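3-oxoacyl-(acyl-carrier protein) synthase II (Thermus thermophilus, PDB 1J3N) probably catalyses the condensation that lengthens acyl chains by two carbons in fatty acid synthesis, joining an acyl-enzyme to malonyl-ACP with loss of carbon dioxide. Local coordinates at residues Ala253-Phe258 with Ala401-Lys406; Val295-Ala300 with Ile349-Ala354; Leu279-Ala284 with Leu390-Ala395. All coordinates share one frame; numbering follows the deposited sequence.

Interaction 1. Residues Ala253-Phe258 with Ala401-Lys406; sequences AELVGF and AVLAFK
A404 O takes two backbone N-H groups at once, from V256 N at 3.0 Å and from G257 N at 3.1 Å, and this shared acceptor marks a classic beta bulge in an antiparallel pair. V256 N lies nearly on the line of the carbonyl bond, whereas G257 N reaches it at a C=O...N angle of 129°. The register therefore shifts by one residue between L255 and G257. Before the bulge, E254 and K406 form a regular hydrogen-bonded pair, and beyond it A404 N donates to G257 O.

At the bulge, V256 CG1, set anti to its carbonyl carbon (chi1 -59°), lies 3.4 Å from K406 CB, tighter than usual carbon contact, and the two side chains cross at about a right angle. On the face of L255 and F258, L255 CD1 meets F405 CE1 at 3.6 Å and F258 CD1 meets L403 CD2 at 3.7 Å; helix 163-176 covers L255, F258 and L403. On the other face E254 OE1 and K406 NZ stay 4.5 Å apart, too far for a salt bridge; E254 OE1 instead makes one with R3. Backbone hydrogen bonds thus carry the strand pairing, and any attraction to K406 is at most secondary.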
loop_
_atom_site.group_PDB
_atom_site.type_symbol
_atom_site.label_atom_id
_atom_site.label_comp_id
_atom_site.label_asym_id
_atom_site.label_seq_id
_atom_site.Cartn_x
_atom_site.Cartn_y
_atom_site.Cartn_z
ATOM N N ALA A 253 13.904 -21.381 5.193
ATOM C CA ALA A 253 13.056 -22.006 4.187
ATOM C C ALA A 253 13.097 -21.184 2.907
ATOM O O ALA A 253 13.758 -20.144 2.834
ATOM C CB ALA A 253 11.620 -22.088 4.689
ATOM N N GLU A 254 12.377 -21.648 1.899
ATOM C CA GLU A 254 12.323 -20.929 0.642
ATOM C C GLU A 254 10.900 -20.437 0.396
ATOM O O GLU A 254 9.941 -21.168 0.624
ATOM C CB GLU A 254 12.744 -21.834 -0.514
ATOM C CG GLU A 254 13.101 -21.060 -1.775
ATOM C CD GLU A 254 13.107 -21.924 -3.024
ATOM O OE1 GLU A 254 13.308 -23.151 -2.909
ATOM O OE2 GLU A 254 12.921 -21.365 -4.127
ATOM N N LEU A 255 10.764 -19.186 -0.037
ATOM C CA LEU A 255 9.449 -18.633 -0.366
ATOM C C LEU A 255 9.265 -18.990 -1.839
ATOM O O LEU A 255 9.849 -18.358 -2.714
ATOM C CB LEU A 255 9.424 -17.112 -0.180
ATOM C CG LEU A 255 8.155 -16.365 -0.609
ATOM C CD1 LEU A 255 6.936 -17.029 -0.018
ATOM C CD2 LEU A 255 8.246 -14.914 -0.159
ATOM N N VAL A 256 8.454 -20.011 -2.097
ATOM C CA VAL A 256 8.229 -20.497 -3.457
ATOM C C VAL A 256 6.949 -20.040 -4.169
ATOM O O VAL A 256 6.890 -20.018 -5.404
ATOM C CB VAL A 256 8.257 -22.039 -3.462
ATOM C CG1 VAL A 256 9.598 -22.534 -2.937
ATOM C CG2 VAL A 256 7.143 -22.576 -2.586
ATOM N N GLY A 257 5.918 -19.687 -3.414
ATOM C CA GLY A 257 4.686 -19.280 -4.064
ATOM C C GLY A 257 3.977 -18.080 -3.478
ATOM O O GLY A 257 4.021 -17.843 -2.272
ATOM N N PHE A 258 3.315 -17.328 -4.353
ATOM C CA PHE A 258 2.567 -16.135 -3.980
ATOM C C PHE A 258 1.270 -16.129 -4.797
ATOM O O PHE A 258 1.297 -16.145 -6.026
ATOM C CB PHE A 258 3.417 -14.889 -4.275
ATOM C CG PHE A 258 2.729 -13.581 -3.981
ATOM C CD1 PHE A 258 1.915 -13.433 -2.861
ATOM C CD2 PHE A 258 2.941 -12.475 -4.805
ATOM C CE1 PHE A 258 1.324 -12.192 -2.562
ATOM C CE2 PHE A 258 2.363 -11.241 -4.517
ATOM C CZ PHE A 258 1.555 -11.098 -3.394
ATOM N N ALA A 401 -4.628 -13.133 0.024
ATOM C CA ALA A 401 -3.215 -13.307 -0.270
ATOM C C ALA A 401 -2.736 -14.582 0.416
ATOM O O ALA A 401 -2.975 -14.791 1.610
ATOM C CB ALA A 401 -2.423 -12.096 0.230
ATOM N N VAL A 402 -2.066 -15.430 -0.351
ATOM C CA VAL A 402 -1.552 -16.697 0.150
ATOM C C VAL A 402 -0.073 -16.879 -0.194
ATOM O O VAL A 402 0.358 -16.588 -1.313
ATOM C CB VAL A 402 -2.340 -17.881 -0.462
ATOM C CG1 VAL A 402 -1.753 -19.206 0.011
ATOM C CG2 VAL A 402 -3.807 -17.772 -0.081
ATOM N N LEU A 403 0.701 -17.351 0.779
ATOM C CA LEU A 403 2.115 -17.592 0.564
ATOM C C LEU A 403 2.364 -19.087 0.688
ATOM O O LEU A 403 1.740 -19.765 1.511
ATOM C CB LEU A 403 2.973 -16.837 1.595
ATOM C CG LEU A 403 3.016 -15.303 1.509
ATOM C CD1 LEU A 403 3.946 -14.767 2.578
ATOM C CD2 LEU A 403 3.491 -14.857 0.144
ATOM N N ALA A 404 3.268 -19.588 -0.145
ATOM C CA ALA A 404 3.640 -20.992 -0.146
ATOM C C ALA A 404 5.117 -21.095 0.209
ATOM O O ALA A 404 5.973 -20.506 -0.457
ATOM C CB ALA A 404 3.388 -21.610 -1.522
ATOM N N PHE A 405 5.408 -21.856 1.258
ATOM C CA PHE A 405 6.774 -22.039 1.716
ATOM C C PHE A 405 7.254 -23.464 1.486
ATOM O O PHE A 405 6.491 -24.419 1.606
ATOM C CB PHE A 405 6.872 -21.687 3.201
ATOM C CG PHE A 405 6.759 -20.208 3.478
ATOM C CD1 PHE A 405 7.799 -19.341 3.139
ATOM C CD2 PHE A 405 5.619 -19.683 4.083
ATOM C CE1 PHE A 405 7.708 -17.972 3.402
ATOM C CE2 PHE A 405 5.518 -18.311 4.350
ATOM C CZ PHE A 405 6.565 -17.460 4.009
ATOM N N LYS A 406 8.532 -23.597 1.152
ATOM C CA LYS A 406 9.124 -24.908 0.906
ATOM C C LYS A 406 10.257 -25.187 1.886
ATOM O O LYS A 406 11.120 -24.337 2.103
ATOM C CB LYS A 406 9.664 -24.987 -0.526
ATOM C CG LYS A 406 10.462 -26.247 -0.805
ATOM C CD LYS A 406 11.067 -26.243 -2.202
ATOM C CE LYS A 406 11.903 -27.497 -2.418
ATOM N NZ LYS A 406 12.511 -27.529 -3.777
#

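Interaction 2. Residues Val295-Ala300 with Ile349-Ala354; sequences VGYINA and IATVQA
With OG1 beside its own backbone N and anti to the carbonyl carbon (chi1 -57°), T351 sets its hydroxyl oxygen 3.0 Å from N299 CB, a methylene carbon placed by the strand backbone. The first torsion of N299, with CG anti to the backbone N (chi1 -177°), carries the amide carbon on past the same hydroxyl. The setting is the helix-on-sheet packing of the thiolase-like fold, here in the C-terminal half of the ketoacyl synthase: the axes of strand 297-299 and of the 349-354 part of helix 343-357 approach to 9.1 Å, their directions 159° apart.

The side chains of N299 and T351 pass each other at a slant. The T351 hydroxyl bonds to E347 O one turn earlier in its own helix, which ties this polar group to the helix backbone within a buried interface.

Y297 supplies the apolar half of the contact. Its ring atom CE2 sits 4.3 Å from T351 CG2 and equally far from A354 CB, so both methyl groups pack against the same corner of the ring, approaching it obliquely. The phenol oxygen is hydrogen-bonded to S330 OG on the adjoining strand 328-330, which anchors the far end of the ring. One ring face of Y297 carries the backbone of its own strand, with N299 N 3.9 Å above the plane, offset toward the rim.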
loop_
_atom_site.group_PDB
_atom_site.type_symbol
_atom_site.label_atom_id
_atom_site.label_comp_id
_atom_site.label_asym_id
_atom_site.label_seq_id
_atom_site.Cartn_x
_atom_site.Cartn_y
_atom_site.Cartn_z
ATOM N N VAL A 295 1.263 -30.414 -0.170
ATOM C CA VAL A 295 1.188 -29.547 0.999
ATOM C C VAL A 295 0.816 -30.370 2.224
ATOM O O VAL A 295 -0.102 -31.186 2.168
ATOM C CB VAL A 295 0.131 -28.425 0.802
ATOM C CG1 VAL A 295 -0.038 -27.619 2.091
ATOM C CG2 VAL A 295 0.560 -27.513 -0.332
ATOM N N GLY A 296 1.540 -30.156 3.318
ATOM C CA GLY A 296 1.267 -30.877 4.549
ATOM C C GLY A 296 0.812 -29.987 5.694
ATOM O O GLY A 296 0.320 -30.481 6.709
ATOM N N TYR A 297 0.972 -28.676 5.537
ATOM C CA TYR A 297 0.565 -27.721 6.567
ATOM C C TYR A 297 -0.021 -26.425 6.005
ATOM O O TYR A 297 0.436 -25.925 4.979
ATOM C CB TYR A 297 1.758 -27.359 7.462
ATOM C CG TYR A 297 1.445 -26.295 8.491
ATOM C CD1 TYR A 297 0.383 -26.457 9.380
ATOM C CD2 TYR A 297 2.223 -25.134 8.596
ATOM C CE1 TYR A 297 0.101 -25.505 10.351
ATOM C CE2 TYR A 297 1.945 -24.165 9.571
ATOM C CZ TYR A 297 0.882 -24.365 10.445
ATOM O OH TYR A 297 0.605 -23.455 11.441
ATOM N N ILE A 298 -1.036 -25.897 6.688
ATOM C CA ILE A 298 -1.666 -24.643 6.301
ATOM C C ILE A 298 -1.842 -23.758 7.517
ATOM O O ILE A 298 -2.588 -24.105 8.437
ATOM C CB ILE A 298 -3.070 -24.834 5.689
ATOM C CG1 ILE A 298 -2.997 -25.669 4.409
ATOM C CG2 ILE A 298 -3.676 -23.473 5.377
ATOM C CD1 ILE A 298 -4.343 -25.816 3.699
ATOM N N ASN A 299 -1.148 -22.627 7.545
ATOM C CA ASN A 299 -1.321 -21.712 8.664
ATOM C C ASN A 299 -2.543 -20.919 8.261
ATOM O O ASN A 299 -2.462 -19.997 7.454
ATOM C CB ASN A 299 -0.117 -20.784 8.843
ATOM C CG ASN A 299 -0.267 -19.880 10.053
ATOM O OD1 ASN A 299 -0.928 -18.838 9.994
ATOM N ND2 ASN A 299 0.323 -20.288 11.169
ATOM N N ALA A 300 -3.685 -21.314 8.812
ATOM C CA ALA A 300 -4.953 -20.685 8.497
ATOM C C ALA A 300 -5.060 -19.235 8.921
ATOM O O ALA A 300 -4.291 -18.747 9.747
ATOM C CB ALA A 300 -6.085 -21.476 9.123
ATOM N N ILE A 349 6.085 -15.938 9.787
ATOM C CA ILE A 349 7.211 -16.307 10.627
ATOM C C ILE A 349 6.938 -17.663 11.285
ATOM O O ILE A 349 7.791 -18.558 11.275
ATOM C CB ILE A 349 7.481 -15.223 11.694
ATOM C CG1 ILE A 349 7.968 -13.938 10.991
ATOM C CG2 ILE A 349 8.521 -15.728 12.700
ATOM C CD1 ILE A 349 8.375 -12.813 11.917
ATOM N N ALA A 350 5.739 -17.815 11.839
ATOM C CA ALA A 350 5.342 -19.055 12.488
ATOM C C ALA A 350 5.366 -20.200 11.474
ATOM O O ALA A 350 5.803 -21.312 11.786
ATOM C CB ALA A 350 3.936 -18.908 13.087
ATOM N N THR A 351 4.908 -19.920 10.256
ATOM C CA THR A 351 4.867 -20.932 9.201
ATOM C C THR A 351 6.270 -21.353 8.779
ATOM O O THR A 351 6.523 -22.527 8.516
ATOM C CB THR A 351 4.087 -20.415 7.969
ATOM O OG1 THR A 351 2.766 -20.026 8.376
ATOM C CG2 THR A 351 3.981 -21.504 6.911
ATOM N N VAL A 352 7.187 -20.394 8.712
ATOM C CA VAL A 352 8.566 -20.697 8.351
ATOM C C VAL A 352 9.230 -21.482 9.484
ATOM O O VAL A 352 10.032 -22.376 9.230
ATOM C CB VAL A 352 9.375 -19.398 8.080
ATOM C CG1 VAL A 352 10.862 -19.693 8.039
ATOM C CG2 VAL A 352 8.934 -18.793 6.766
ATOM N N GLN A 353 8.878 -21.147 10.729
ATOM C CA GLN A 353 9.439 -21.817 11.907
ATOM C C GLN A 353 8.990 -23.277 11.998
ATOM O O GLN A 353 9.748 -24.135 12.447
ATOM C CB GLN A 353 9.041 -21.086 13.195
ATOM C CG GLN A 353 9.616 -19.677 13.330
ATOM C CD GLN A 353 9.259 -19.013 14.653
ATOM O OE1 GLN A 353 8.101 -19.024 15.074
ATOM N NE2 GLN A 353 10.253 -18.407 15.302
ATOM N N ALA A 354 7.758 -23.556 11.581
ATOM C CA ALA A 354 7.242 -24.921 11.613
ATOM C C ALA A 354 7.990 -25.808 10.612
ATOM O O ALA A 354 8.219 -26.983 10.878
ATOM C CB ALA A 354 5.753 -24.934 11.305
#

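Interaction 3. Residues Leu279-Ala284 with Leu390-Ala395; sequences LAMARA and LSNSFA
M281 and N392 cross at about a right angle, the thioether of the helix lying across the amide of the strand. Two atoms of the methionine share the meeting: CG lies 3.5 Å from N392 OD1, while SD accepts a weak hydrogen bond from N392 ND2, also at 3.5 Å and with an N-H...S angle of 144°. The methionine chain is extended to SD and then bends (chi3 -82°), turning CE off the line of the chain. The stronger partner of N392 ND2 is E312 OE2 on helix 306-324, the helix that also packs on M281 through A315 and I316.

Around this crossing the packing is apolar. L390 reaches from the strand toward the helix with its two methyls divided between neighbouring turns: CD1 meets M281 CG at 4.1 Å and CD2 meets A284 CB at 4.3 Å. F394 turns its ring edge toward the same methionine, with CZ 4.5 Å from M281 CG.

The contact seats helix 275-288 on strand 388-394 of the main sheet. N392 OD1 is buried here with no polar partner in the model, so the amide is held through its nitrogen, chiefly by E312, with the sulfur contributing only a weak bond.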
loop_
_atom_site.group_PDB
_atom_site.type_symbol
_atom_site.label_atom_id
_atom_site.label_comp_id
_atom_site.label_asym_id
_atom_site.label_seq_id
_atom_site.Cartn_x
_atom_site.Cartn_y
_atom_site.Cartn_z
ATOM N N LEU A 279 -9.564 -19.551 -4.647
ATOM C CA LEU A 279 -8.863 -19.046 -5.817
ATOM C C LEU A 279 -7.435 -18.609 -5.480
ATOM O O LEU A 279 -6.502 -18.912 -6.219
ATOM C CB LEU A 279 -9.648 -17.881 -6.414
ATOM C CG LEU A 279 -9.101 -17.146 -7.636
ATOM C CD1 LEU A 279 -8.740 -18.133 -8.730
ATOM C CD2 LEU A 279 -10.165 -16.165 -8.130
ATOM N N ALA A 280 -7.267 -17.902 -4.362
ATOM C CA ALA A 280 -5.943 -17.436 -3.953
ATOM C C ALA A 280 -5.018 -18.604 -3.584
ATOM O O ALA A 280 -3.832 -18.582 -3.902
ATOM C CB ALA A 280 -6.067 -16.466 -2.779
ATOM N N MET A 281 -5.547 -19.619 -2.903
ATOM C CA MET A 281 -4.712 -20.771 -2.551
ATOM C C MET A 281 -4.310 -21.509 -3.828
ATOM O O MET A 281 -3.157 -21.913 -3.987
ATOM C CB MET A 281 -5.446 -21.744 -1.611
ATOM C CG MET A 281 -5.577 -21.274 -0.165
ATOM S SD MET A 281 -6.294 -22.537 0.903
ATOM C CE MET A 281 -8.027 -22.318 0.577
ATOM N N ALA A 282 -5.260 -21.676 -4.743
ATOM C CA ALA A 282 -4.992 -22.371 -6.004
ATOM C C ALA A 282 -3.916 -21.642 -6.801
ATOM O O ALA A 282 -3.094 -22.265 -7.477
ATOM C CB ALA A 282 -6.277 -22.479 -6.834
ATOM N N ARG A 283 -3.921 -20.317 -6.725
ATOM C CA ARG A 283 -2.923 -19.535 -7.438
ATOM C C ARG A 283 -1.557 -19.640 -6.781
ATOM O O ARG A 283 -0.532 -19.549 -7.458
ATOM C CB ARG A 283 -3.363 -18.072 -7.529
ATOM C CG ARG A 283 -4.484 -17.878 -8.524
ATOM C CD ARG A 283 -5.120 -16.515 -8.436
ATOM N NE ARG A 283 -6.081 -16.333 -9.516
ATOM C CZ ARG A 283 -6.907 -15.298 -9.618
ATOM N NH1 ARG A 283 -6.899 -14.345 -8.698
ATOM N NH2 ARG A 283 -7.733 -15.212 -10.652
ATOM N N ALA A 284 -1.538 -19.837 -5.464
ATOM C CA ALA A 284 -0.268 -19.964 -4.749
ATOM C C ALA A 284 0.378 -21.291 -5.114
ATOM O O ALA A 284 1.595 -21.376 -5.271
ATOM C CB ALA A 284 -0.492 -19.888 -3.252
ATOM N N LEU A 390 1.241 -23.656 3.421
ATOM C CA LEU A 390 0.641 -22.404 2.983
ATOM C C LEU A 390 0.361 -21.513 4.188
ATOM O O LEU A 390 0.200 -22.000 5.313
ATOM C CB LEU A 390 -0.679 -22.649 2.236
ATOM C CG LEU A 390 -0.655 -23.355 0.877
ATOM C CD1 LEU A 390 -2.056 -23.322 0.281
ATOM C CD2 LEU A 390 0.340 -22.663 -0.060
ATOM N N SER A 391 0.312 -20.210 3.936
ATOM C CA SER A 391 0.008 -19.211 4.946
ATOM C C SER A 391 -1.131 -18.379 4.359
ATOM O O SER A 391 -0.934 -17.658 3.388
ATOM C CB SER A 391 1.219 -18.324 5.210
ATOM O OG SER A 391 1.000 -17.534 6.365
ATOM N N ASN A 392 -2.320 -18.479 4.951
ATOM C CA ASN A 392 -3.484 -17.762 4.437
ATOM C C ASN A 392 -3.805 -16.424 5.089
ATOM O O ASN A 392 -3.612 -16.235 6.287
ATOM C CB ASN A 392 -4.738 -18.645 4.521
ATOM C CG ASN A 392 -4.689 -19.844 3.577
ATOM O OD1 ASN A 392 -3.951 -19.849 2.595
ATOM N ND2 ASN A 392 -5.503 -20.859 3.866
ATOM N N SER A 393 -4.325 -15.507 4.276
ATOM C CA SER A 393 -4.733 -14.180 4.724
ATOM C C SER A 393 -5.895 -13.711 3.847
ATOM O O SER A 393 -5.693 -13.365 2.680
ATOM C CB SER A 393 -3.565 -13.203 4.627
ATOM O OG SER A 393 -2.565 -13.533 5.575
ATOM N N PHE A 394 -7.103 -13.714 4.420
ATOM C CA PHE A 394 -8.333 -13.322 3.721
ATOM C C PHE A 394 -8.958 -12.125 4.427
ATOM O O PHE A 394 -9.760 -12.283 5.343
ATOM C CB PHE A 394 -9.300 -14.506 3.703
ATOM C CG PHE A 394 -8.657 -15.797 3.271
ATOM C CD1 PHE A 394 -7.912 -15.855 2.095
ATOM C CD2 PHE A 394 -8.778 -16.946 4.043
ATOM C CE1 PHE A 394 -7.294 -17.036 1.693
ATOM C CE2 PHE A 394 -8.164 -18.136 3.648
ATOM C CZ PHE A 394 -7.418 -18.178 2.467
ATOM N N ALA A 395 -8.610 -10.936 3.945
ATOM C CA ALA A 395 -9.000 -9.650 4.523
ATOM C C ALA A 395 -10.338 -8.978 4.238
ATOM O O ALA A 395 -11.084 -9.364 3.343
ATOM C CB ALA A 395 -7.896 -8.645 4.216
#

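Interactions 1, 2 and 3 meet one mixed sheet. Its neighbouring strands run in the order 253-262, 399-406, 388-394 and 297-299, so interaction 1 joins the first two, interaction 3 rests on the third and interaction 2 on the fourth. Centres of interactions 1 and 2, and of 1 and 3, lie 10 Å apart; those of 2 and 3 lie 13 Å apart. Helix 343-357 also packs on F405, and helix 275-288 on V402, linking both helices to interaction 1. Along the chain the contacts are nested: 295-354 lies within 279-395, itself within 253-406. The sheet thus lies between helix 343-357 on the F405 face and helix 275-288 on the V402 face, consistent with the layered thiolase-like fold.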